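Local coordinates for protein prephenate dehydrogenase (Corynebacterium glutamicum ATCC 13032, PDB 3KTD) that probably catalyses the NAD+- or NADP+-dependent oxidative decarboxylation of prephenate in tyrosine biosynthesis, at residues D6-L14 with S166-A177; Q117-A127 with F142-Q153. All coordinates share one frame; numbering follows the deposited sequence.

Overall arrangement
Both contacts belong to the nucleotide-binding half of the chain, their centres about 11 Å apart, and both reach the same mixed sheet. Interaction 2 joins neighbouring strands 120-125 and 146-149 antiparallel to each other, its centre about 7 Å from the centre of the chain. Interaction 1 lies farther out, about 16 Å from it, where helix 162-177 meets the N-terminal residues leading into strand 11-14. Along the chain interaction 2 is nested inside the loop that interaction 1 closes, and helix 162-177 follows strand 146-149. That helix also packs on side chains of interaction 2, so one helix touches both strand 11-14 and the antiparallel pair 120-125 and 146-149.

Interaction 1: D6-L14 with S166-A177; sequences DISRPVCIL and SIWKDVVQMALA
Asp-170, on helix 162-177, turns its carboxylate to the loop of Ser-8 and Arg-9. Asp-170 OD2 accepts from Ser-8 OG at 2.7 Å on its syn lone pair, while Ser-8 N reaches Asp-170 OD1 at 2.9 Å from above the carboxylate plane. The Arg-9 side chain, extended from CG to NE, crosses Asp-170 at about a right angle, with guanidinium and carboxylate planes 77° apart. Arg-9 NH1 makes a salt bridge to Asp-170 OD2 at 2.8 Å and a second hydrogen bond to Ser-166 OG at 3.0 Å, both in the guanidinium plane; Ile-167 CG1 lies over one face, toward the rim. Asp-170 OD2 thus accepts from two donors, which should favour a charged carboxylate. Farther along the helix toward its C-terminal end, Ile-7 CD1 rests 3.8 Å from Met-174 CA and also touches Ala-177 CB; Ile-7 CG1, anti to the carbonyl carbon (chi1 -42°), carries CD1 to the helix while CG2 meets the Asp-170 carboxylate. The selenium of Met-174 sits against both methyls of Val-11. Arg-9 NE has a further salt bridge to Asp-69. Strand 11-14 runs between strands 34-37 and 71-74, and Met-174 also touches Val-73, so the helix lies over one face of the sheet, across strands 11-14 and 71-74.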
loop_
_atom_site.group_PDB
_atom_site.type_symbol
_atom_site.label_atom_id
_atom_site.label_comp_id
_atom_site.label_asym_id
_atom_site.label_seq_id
_atom_site.Cartn_x
_atom_site.Cartn_y
_atom_site.Cartn_z
ATOM N N ASP A 6 -29.193 -22.054 9.985
ATOM C CA ASP A 6 -29.650 -20.950 9.079
ATOM C C ASP A 6 -30.309 -19.800 9.861
ATOM O O ASP A 6 -30.343 -19.826 11.090
ATOM C CB ASP A 6 -30.601 -21.502 8.009
ATOM C CG ASP A 6 -31.817 -22.209 8.606
ATOM O OD1 ASP A 6 -32.342 -21.761 9.656
ATOM O OD2 ASP A 6 -32.244 -23.218 8.010
ATOM N N ILE A 7 -30.845 -18.812 9.140
ATOM C CA ILE A 7 -31.387 -17.579 9.745
ATOM C C ILE A 7 -32.889 -17.730 10.076
ATOM O O ILE A 7 -33.713 -17.997 9.200
ATOM C CB ILE A 7 -31.139 -16.331 8.822
ATOM C CG1 ILE A 7 -29.724 -16.337 8.220
ATOM C CG2 ILE A 7 -31.339 -15.029 9.598
ATOM C CD1 ILE A 7 -29.599 -15.527 6.940
ATOM N N SER A 8 -33.233 -17.557 11.351
ATOM C CA SER A 8 -34.611 -17.737 11.827
ATOM C C SER A 8 -35.558 -16.568 11.506
ATOM O O SER A 8 -36.760 -16.674 11.734
ATOM C CB SER A 8 -34.611 -17.949 13.338
ATOM O OG SER A 8 -34.486 -16.714 14.018
ATOM N N ARG A 9 -35.018 -15.453 11.018
ATOM C CA ARG A 9 -35.820 -14.279 10.683
ATOM C C ARG A 9 -35.554 -13.850 9.253
ATOM O O ARG A 9 -34.459 -14.069 8.737
ATOM C CB ARG A 9 -35.446 -13.100 11.576
ATOM C CG ARG A 9 -35.731 -13.263 13.042
ATOM C CD ARG A 9 -35.120 -12.098 13.813
ATOM N NE ARG A 9 -35.577 -12.019 15.201
ATOM C CZ ARG A 9 -35.090 -12.741 16.212
ATOM N NH1 ARG A 9 -34.118 -13.632 16.021
ATOM N NH2 ARG A 9 -35.589 -12.572 17.431
ATOM N N PRO A 10 -36.552 -13.225 8.604
ATOM C CA PRO A 10 -36.265 -12.600 7.312
ATOM C C PRO A 10 -35.390 -11.362 7.557
ATOM O O PRO A 10 -35.595 -10.668 8.562
ATOM C CB PRO A 10 -37.650 -12.204 6.796
ATOM C CG PRO A 10 -38.479 -12.040 8.034
ATOM C CD PRO A 10 -37.965 -13.062 8.998
ATOM N N VAL A 11 -34.409 -11.119 6.687
ATOM C CA VAL A 11 -33.501 -9.974 6.845
ATOM C C VAL A 11 -34.076 -8.750 6.136
ATOM O O VAL A 11 -34.555 -8.855 5.009
ATOM C CB VAL A 11 -32.085 -10.281 6.300
ATOM C CG1 VAL A 11 -31.209 -9.049 6.356
ATOM C CG2 VAL A 11 -31.442 -11.405 7.084
ATOM N N CYS A 12 -34.023 -7.599 6.806
ATOM C CA CYS A 12 -34.525 -6.325 6.266
ATOM C C CYS A 12 -33.393 -5.278 6.180
ATOM O O CYS A 12 -33.013 -4.687 7.197
ATOM C CB CYS A 12 -35.668 -5.812 7.141
ATOM S SG CYS A 12 -36.377 -4.226 6.652
ATOM N N ILE A 13 -32.877 -5.039 4.970
ATOM C CA ILE A 13 -31.713 -4.149 4.776
ATOM C C ILE A 13 -32.102 -2.691 4.496
ATOM O O ILE A 13 -32.772 -2.396 3.503
ATOM C CB ILE A 13 -30.805 -4.645 3.624
ATOM C CG1 ILE A 13 -30.382 -6.096 3.846
ATOM C CG2 ILE A 13 -29.563 -3.778 3.525
ATOM C CD1 ILE A 13 -29.743 -6.743 2.656
ATOM N N LEU A 14 -31.674 -1.785 5.372
ATOM C CA LEU A 14 -31.955 -0.365 5.215
ATOM C C LEU A 14 -30.707 0.310 4.646
ATOM O O LEU A 14 -29.667 0.415 5.311
ATOM C CB LEU A 14 -32.386 0.246 6.547
ATOM C CG LEU A 14 -33.878 0.153 6.916
ATOM C CD1 LEU A 14 -34.590 -1.067 6.332
ATOM C CD2 LEU A 14 -34.048 0.206 8.439
ATOM N N SER A 166 -30.809 -14.669 20.757
ATOM C CA SER A 166 -31.450 -15.065 19.502
ATOM C C SER A 166 -31.149 -14.110 18.339
ATOM O O SER A 166 -31.000 -14.548 17.199
ATOM C CB SER A 166 -32.963 -15.173 19.714
ATOM O OG SER A 166 -33.647 -15.287 18.488
ATOM N N ILE A 167 -31.096 -12.811 18.623
ATOM C CA ILE A 167 -30.751 -11.811 17.606
ATOM C C ILE A 167 -29.283 -11.979 17.215
ATOM O O ILE A 167 -28.928 -11.978 16.034
ATOM C CB ILE A 167 -30.962 -10.380 18.115
ATOM C CG1 ILE A 167 -32.451 -10.094 18.314
ATOM C CG2 ILE A 167 -30.386 -9.372 17.128
ATOM C CD1 ILE A 167 -32.722 -8.819 19.098
ATOM N N TRP A 168 -28.437 -12.143 18.223
ATOM C CA TRP A 168 -27.011 -12.332 17.995
ATOM C C TRP A 168 -26.753 -13.518 17.072
ATOM O O TRP A 168 -25.958 -13.409 16.140
ATOM C CB TRP A 168 -26.290 -12.530 19.325
ATOM C CG TRP A 168 -24.833 -12.723 19.188
ATOM C CD1 TRP A 168 -23.877 -11.758 19.189
ATOM C CD2 TRP A 168 -24.150 -13.968 19.055
ATOM N NE1 TRP A 168 -22.636 -12.325 19.056
ATOM C CE2 TRP A 168 -22.777 -13.683 18.971
ATOM C CE3 TRP A 168 -24.568 -15.303 18.994
ATOM C CZ2 TRP A 168 -21.818 -14.674 18.828
ATOM C CZ3 TRP A 168 -23.608 -16.298 18.853
ATOM C CH2 TRP A 168 -22.249 -15.974 18.771
ATOM N N LYS A 169 -27.429 -14.638 17.326
ATOM C CA LYS A 169 -27.277 -15.827 16.491
ATOM C C LYS A 169 -27.611 -15.533 15.033
ATOM O O LYS A 169 -26.782 -15.780 14.153
ATOM C CB LYS A 169 -28.114 -16.990 17.020
ATOM C CG LYS A 169 -27.499 -17.627 18.265
ATOM C CD LYS A 169 -28.163 -18.950 18.695
ATOM C CE LYS A 169 -29.407 -18.764 19.555
ATOM N NZ LYS A 169 -29.725 -20.038 20.244
ATOM N N ASP A 170 -28.789 -14.976 14.773
ATOM C CA ASP A 170 -29.172 -14.649 13.397
ATOM C C ASP A 170 -28.138 -13.743 12.681
ATOM O O ASP A 170 -27.873 -13.924 11.499
ATOM C CB ASP A 170 -30.567 -14.015 13.350
ATOM C CG ASP A 170 -31.699 -15.044 13.467
ATOM O OD1 ASP A 170 -31.491 -16.253 13.213
ATOM O OD2 ASP A 170 -32.826 -14.631 13.794
ATOM N N VAL A 171 -27.543 -12.795 13.394
ATOM C CA VAL A 171 -26.554 -11.914 12.785
ATOM C C VAL A 171 -25.337 -12.722 12.355
ATOM O O VAL A 171 -24.781 -12.507 11.278
ATOM C CB VAL A 171 -26.113 -10.781 13.747
ATOM C CG1 VAL A 171 -24.841 -10.108 13.248
ATOM C CG2 VAL A 171 -27.237 -9.762 13.927
ATOM N N VAL A 172 -24.936 -13.668 13.196
ATOM C CA VAL A 172 -23.793 -14.510 12.896
ATOM C C VAL A 172 -24.138 -15.479 11.760
ATOM O O VAL A 172 -23.336 -15.694 10.839
ATOM C CB VAL A 172 -23.347 -15.273 14.140
ATOM C CG1 VAL A 172 -22.206 -16.204 13.812
ATOM C CG2 VAL A 172 -22.932 -14.296 15.209
ATOM N N GLN A 173 -25.336 -16.052 11.816
ATOM C CA GLN A 173 -25.797 -16.940 10.760
ATOM C C GLN A 173 -25.870 -16.219 9.433
ATOM O O GLN A 173 -25.566 -16.803 8.399
ATOM C CB GLN A 173 -27.170 -17.539 11.110
ATOM C CG GLN A 173 -27.094 -18.613 12.166
ATOM C CD GLN A 173 -26.166 -19.722 11.755
ATOM O OE1 GLN A 173 -25.107 -19.918 12.353
ATOM N NE2 GLN A 173 -26.522 -20.414 10.685
HETATM N N MSE A 174 -26.278 -14.950 9.475
HETATM C CA MSE A 174 -26.353 -14.101 8.290
HETATM C C MSE A 174 -24.950 -13.892 7.693
HETATM O O MSE A 174 -24.722 -14.171 6.508
HETATM C CB MSE A 174 -26.992 -12.749 8.642
HETATM C CG MSE A 174 -27.346 -11.887 7.443
HETATM SE SE MSE A 174 -27.809 -10.047 7.883
HETATM C CE MSE A 174 -26.103 -9.434 8.580
ATOM N N ALA A 175 -24.017 -13.413 8.512
ATOM C CA ALA A 175 -22.637 -13.192 8.070
ATOM C C ALA A 175 -22.022 -14.473 7.508
ATOM O O ALA A 175 -21.277 -14.433 6.519
ATOM C CB ALA A 175 -21.788 -12.664 9.213
ATOM N N LEU A 176 -22.331 -15.611 8.134
ATOM C CA LEU A 176 -21.805 -16.894 7.664
ATOM C C LEU A 176 -22.517 -17.336 6.371
ATOM O O LEU A 176 -21.886 -17.916 5.486
ATOM C CB LEU A 176 -21.918 -17.975 8.743
ATOM C CG LEU A 176 -21.095 -17.831 10.032
ATOM C CD1 LEU A 176 -21.565 -18.896 11.039
ATOM C CD2 LEU A 176 -19.594 -17.931 9.793
ATOM N N ALA A 177 -23.814 -17.034 6.257
ATOM C CA ALA A 177 -24.599 -17.362 5.057
ATOM C C ALA A 177 -24.034 -16.758 3.753
ATOM O O ALA A 177 -24.296 -17.298 2.665
ATOM C CB ALA A 177 -26.051 -16.934 5.241
#

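Interaction 2: Q117-A127 with F142-Q153; sequences QHRYVGSHPMA and FKRAVWVVTFDQ
His-124 and Val-148 form the antiparallel hydrogen-bonded pair of this contact, with His-124 N to Val-148 O at 2.9 Å and Val-148 N to His-124 O at 2.8 Å. Met-126 N to Val-146 O and Thr-150 N to Gly-122 O continue the bonding at the two ends; the Thr-150 hydroxyl adds a weak bond to the same Gly-122 carbonyl. Beyond the regular pairing, Gln-153 NE2 gives a nearly straight bond (173°) to Gln-117 O, on a carbonyl lone pair and in its own amide plane; the bend at chi2 (86°) brings the amide there.

The side chains of Ser-123, Pro-125, Trp-147 and Val-149 share one face of the sheet. Pro-125 CB sits over the six-membered ring of Trp-147 in a CH-pi contact, 4.3 Å from its centroid, and meets Phe-142 CE1 at 3.7 Å. Trp-147 CZ3 in turn lies over the centre of the Phe-142 ring. At the indole edge NE1 makes a weak bond to Ser-123 OG, whose stronger partner is Asp-99 O. Val-121 CG1 touches Val-149 CG1 at 3.6 Å, and Met-126 CG lies beside Val-146 CB, the two side chains pointing the same way.

Farther out, Leu-23 and Ser-22 of helix 18-29 meet Trp-147 and Phe-142, and Met-174 and Ala-175 of helix 162-177 pack on the indole. On the other face His-124 ND1 bonds His-190, and Leu-222 of the second subunit packs on Met-126 and Val-148. Strand 120-125 ends the parallel run of the sheet and strand 146-149 turns against it, consistent with the extended Rossmann-type nucleotide-binding domain of prephenate dehydrogenases.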
loop_
_atom_site.group_PDB
_atom_site.type_symbol
_atom_site.label_atom_id
_atom_site.label_comp_id
_atom_site.label_asym_id
_atom_site.label_seq_id
_atom_site.Cartn_x
_atom_site.Cartn_y
_atom_site.Cartn_z
ATOM N N GLN A 117 -30.186 -1.088 23.461
ATOM C CA GLN A 117 -29.164 -2.132 23.610
ATOM C C GLN A 117 -29.710 -3.556 23.776
ATOM O O GLN A 117 -29.015 -4.515 23.480
ATOM C CB GLN A 117 -28.142 -1.804 24.709
ATOM C CG GLN A 117 -28.691 -1.597 26.106
ATOM C CD GLN A 117 -29.092 -0.167 26.367
ATOM O OE1 GLN A 117 -29.554 0.521 25.468
ATOM N NE2 GLN A 117 -28.924 0.284 27.600
ATOM N N HIS A 118 -30.948 -3.700 24.222
ATOM C CA HIS A 118 -31.546 -5.029 24.350
ATOM C C HIS A 118 -31.936 -5.635 22.989
ATOM O O HIS A 118 -32.288 -6.803 22.926
ATOM C CB HIS A 118 -32.743 -5.000 25.322
ATOM C CG HIS A 118 -32.351 -4.765 26.753
ATOM N ND1 HIS A 118 -32.373 -3.516 27.340
ATOM C CD2 HIS A 118 -31.903 -5.616 27.709
ATOM C CE1 HIS A 118 -31.967 -3.609 28.594
ATOM N NE2 HIS A 118 -31.672 -4.872 28.842
ATOM N N ARG A 119 -31.846 -4.865 21.904
ATOM C CA ARG A 119 -32.199 -5.365 20.561
ATOM C C ARG A 119 -31.093 -5.220 19.496
ATOM O O ARG A 119 -31.324 -5.504 18.325
ATOM C CB ARG A 119 -33.446 -4.630 20.070
ATOM C CG ARG A 119 -34.698 -4.910 20.877
ATOM C CD ARG A 119 -35.226 -6.307 20.600
ATOM N NE ARG A 119 -36.330 -6.660 21.495
ATOM C CZ ARG A 119 -36.209 -7.345 22.632
ATOM N NH1 ARG A 119 -35.030 -7.805 23.046
ATOM N NH2 ARG A 119 -37.286 -7.589 23.359
ATOM N N TYR A 120 -29.892 -4.823 19.913
ATOM C CA TYR A 120 -28.809 -4.471 18.998
ATOM C C TYR A 120 -27.635 -5.433 19.010
ATOM O O TYR A 120 -27.186 -5.871 20.068
ATOM C CB TYR A 120 -28.284 -3.081 19.371
ATOM C CG TYR A 120 -27.018 -2.638 18.658
ATOM C CD1 TYR A 120 -26.996 -2.445 17.279
ATOM C CD2 TYR A 120 -25.862 -2.362 19.371
ATOM C CE1 TYR A 120 -25.847 -2.016 16.634
ATOM C CE2 TYR A 120 -24.709 -1.929 18.738
ATOM C CZ TYR A 120 -24.709 -1.759 17.374
ATOM O OH TYR A 120 -23.563 -1.344 16.755
ATOM N N VAL A 121 -27.140 -5.759 17.824
ATOM C CA VAL A 121 -25.887 -6.478 17.706
ATOM C C VAL A 121 -25.001 -5.756 16.696
ATOM O O VAL A 121 -25.293 -5.720 15.506
ATOM C CB VAL A 121 -26.077 -7.926 17.300
ATOM C CG1 VAL A 121 -24.701 -8.627 17.263
ATOM C CG2 VAL A 121 -27.047 -8.619 18.273
ATOM N N GLY A 122 -23.919 -5.166 17.186
ATOM C CA GLY A 122 -22.992 -4.472 16.320
ATOM C C GLY A 122 -22.340 -5.416 15.329
ATOM O O GLY A 122 -22.070 -6.579 15.634
ATOM N N SER A 123 -22.121 -4.933 14.118
ATOM C CA SER A 123 -21.326 -5.691 13.193
ATOM C C SER A 123 -20.549 -4.780 12.262
ATOM O O SER A 123 -20.897 -3.628 12.064
ATOM C CB SER A 123 -22.196 -6.655 12.410
ATOM O OG SER A 123 -22.583 -6.092 11.177
ATOM N N HIS A 124 -19.483 -5.318 11.702
ATOM C CA HIS A 124 -18.619 -4.570 10.801
ATOM C C HIS A 124 -17.967 -5.508 9.800
ATOM O O HIS A 124 -17.122 -6.295 10.194
ATOM C CB HIS A 124 -17.537 -3.831 11.601
ATOM C CG HIS A 124 -16.512 -3.144 10.751
ATOM N ND1 HIS A 124 -15.209 -2.959 11.160
ATOM C CD2 HIS A 124 -16.596 -2.611 9.507
ATOM C CE1 HIS A 124 -14.539 -2.329 10.211
ATOM N NE2 HIS A 124 -15.356 -2.112 9.195
ATOM N N PRO A 125 -18.382 -5.454 8.520
ATOM C CA PRO A 125 -17.674 -6.204 7.472
ATOM C C PRO A 125 -16.407 -5.485 7.032
ATOM O O PRO A 125 -16.410 -4.258 6.907
ATOM C CB PRO A 125 -18.678 -6.227 6.317
ATOM C CG PRO A 125 -19.546 -5.053 6.540
ATOM C CD PRO A 125 -19.661 -4.914 8.024
HETATM N N MSE A 126 -15.329 -6.225 6.791
HETATM C CA MSE A 126 -14.099 -5.612 6.292
HETATM C C MSE A 126 -14.203 -5.448 4.771
HETATM O O MSE A 126 -13.236 -5.692 4.046
HETATM C CB MSE A 126 -12.865 -6.448 6.642
HETATM C CG MSE A 126 -12.681 -6.766 8.110
HETATM SE SE MSE A 126 -12.830 -5.268 9.334
HETATM C CE MSE A 126 -11.532 -4.034 8.511
ATOM N N ALA A 127 -15.371 -5.017 4.293
ATOM C CA ALA A 127 -15.603 -4.808 2.869
ATOM C C ALA A 127 -14.957 -3.495 2.419
ATOM O O ALA A 127 -14.124 -2.918 3.135
ATOM C CB ALA A 127 -17.074 -4.794 2.579
ATOM N N PHE A 142 -18.353 -10.672 0.304
ATOM C CA PHE A 142 -17.995 -11.096 1.648
ATOM C C PHE A 142 -17.338 -12.470 1.739
ATOM O O PHE A 142 -16.930 -12.880 2.828
ATOM C CB PHE A 142 -19.257 -11.085 2.517
ATOM C CG PHE A 142 -19.984 -9.775 2.498
ATOM C CD1 PHE A 142 -19.482 -8.681 3.195
ATOM C CD2 PHE A 142 -21.154 -9.629 1.772
ATOM C CE1 PHE A 142 -20.143 -7.465 3.171
ATOM C CE2 PHE A 142 -21.823 -8.426 1.748
ATOM C CZ PHE A 142 -21.320 -7.339 2.446
ATOM N N LYS A 143 -17.239 -13.183 0.616
ATOM C CA LYS A 143 -16.642 -14.510 0.622
ATOM C C LYS A 143 -15.213 -14.401 1.151
ATOM O O LYS A 143 -14.400 -13.622 0.633
ATOM C CB LYS A 143 -16.671 -15.154 -0.774
ATOM N N ARG A 144 -14.938 -15.149 2.217
ATOM C CA ARG A 144 -13.619 -15.184 2.856
ATOM C C ARG A 144 -13.181 -13.812 3.407
ATOM O O ARG A 144 -11.991 -13.601 3.687
ATOM C CB ARG A 144 -12.548 -15.781 1.913
ATOM C CG ARG A 144 -12.819 -17.238 1.453
ATOM N N ALA A 145 -14.141 -12.899 3.580
ATOM C CA ALA A 145 -13.885 -11.591 4.184
ATOM C C ALA A 145 -14.231 -11.694 5.652
ATOM O O ALA A 145 -15.090 -12.495 6.029
ATOM C CB ALA A 145 -14.730 -10.522 3.531
ATOM N N VAL A 146 -13.571 -10.895 6.485
ATOM C CA VAL A 146 -13.880 -10.887 7.906
ATOM C C VAL A 146 -15.128 -10.048 8.143
ATOM O O VAL A 146 -15.294 -8.994 7.549
ATOM C CB VAL A 146 -12.748 -10.286 8.761
ATOM C CG1 VAL A 146 -13.184 -10.232 10.245
ATOM C CG2 VAL A 146 -11.449 -11.058 8.586
ATOM N N TRP A 147 -16.006 -10.537 9.009
ATOM C CA TRP A 147 -17.205 -9.808 9.411
ATOM C C TRP A 147 -17.203 -9.827 10.933
ATOM O O TRP A 147 -17.463 -10.860 11.542
ATOM C CB TRP A 147 -18.460 -10.491 8.847
ATOM C CG TRP A 147 -19.751 -9.711 8.966
ATOM C CD1 TRP A 147 -20.276 -9.172 10.096
ATOM C CD2 TRP A 147 -20.707 -9.453 7.919
ATOM N NE1 TRP A 147 -21.475 -8.560 9.816
ATOM C CE2 TRP A 147 -21.767 -8.726 8.491
ATOM C CE3 TRP A 147 -20.760 -9.753 6.554
ATOM C CZ2 TRP A 147 -22.867 -8.285 7.751
ATOM C CZ3 TRP A 147 -21.866 -9.319 5.816
ATOM C CH2 TRP A 147 -22.894 -8.592 6.417
ATOM N N VAL A 148 -16.878 -8.698 11.551
ATOM C CA VAL A 148 -16.902 -8.619 13.001
ATOM C C VAL A 148 -18.354 -8.582 13.504
ATOM O O VAL A 148 -19.196 -7.888 12.936
ATOM C CB VAL A 148 -16.152 -7.384 13.530
ATOM C CG1 VAL A 148 -16.295 -7.277 15.060
ATOM C CG2 VAL A 148 -14.684 -7.434 13.109
ATOM N N VAL A 149 -18.634 -9.362 14.543
ATOM C CA VAL A 149 -19.921 -9.317 15.232
ATOM C C VAL A 149 -19.646 -9.081 16.711
ATOM O O VAL A 149 -18.884 -9.820 17.325
ATOM C CB VAL A 149 -20.722 -10.611 15.054
ATOM C CG1 VAL A 149 -21.946 -10.599 15.954
ATOM C CG2 VAL A 149 -21.116 -10.775 13.606
ATOM N N THR A 150 -20.269 -8.056 17.280
ATOM C CA THR A 150 -20.037 -7.701 18.672
ATOM C C THR A 150 -20.854 -8.533 19.656
ATOM O O THR A 150 -21.760 -9.273 19.272
ATOM C CB THR A 150 -20.330 -6.225 18.909
ATOM O OG1 THR A 150 -21.699 -5.960 18.571
ATOM C CG2 THR A 150 -19.396 -5.364 18.061
ATOM N N PHE A 151 -20.493 -8.404 20.930
ATOM C CA PHE A 151 -21.135 -9.132 22.022
ATOM C C PHE A 151 -20.945 -8.430 23.378
ATOM O O PHE A 151 -20.850 -9.084 24.409
ATOM C CB PHE A 151 -20.587 -10.573 22.090
ATOM C CG PHE A 151 -19.100 -10.663 22.372
ATOM C CD1 PHE A 151 -18.173 -10.588 21.340
ATOM C CD2 PHE A 151 -18.632 -10.848 23.665
ATOM C CE1 PHE A 151 -16.808 -10.677 21.601
ATOM C CE2 PHE A 151 -17.267 -10.935 23.932
ATOM C CZ PHE A 151 -16.356 -10.849 22.901
ATOM N N ASP A 152 -20.924 -7.103 23.388
ATOM C CA ASP A 152 -20.661 -6.365 24.631
ATOM C C ASP A 152 -21.725 -6.619 25.701
ATOM O O ASP A 152 -21.405 -6.683 26.891
ATOM C CB ASP A 152 -20.560 -4.854 24.380
ATOM C CG ASP A 152 -19.494 -4.497 23.366
ATOM O OD1 ASP A 152 -19.732 -4.709 22.154
ATOM O OD2 ASP A 152 -18.434 -3.981 23.781
ATOM N N GLN A 153 -22.979 -6.770 25.268
ATOM C CA GLN A 153 -24.105 -6.979 26.180
ATOM C C GLN A 153 -23.899 -8.156 27.140
ATOM O O GLN A 153 -24.446 -8.157 28.241
ATOM C CB GLN A 153 -25.420 -7.165 25.413
ATOM C CG GLN A 153 -26.017 -5.894 24.780
ATOM C CD GLN A 153 -25.466 -5.592 23.396
ATOM O OE1 GLN A 153 -24.315 -5.900 23.093
ATOM N NE2 GLN A 153 -26.289 -4.978 22.553
#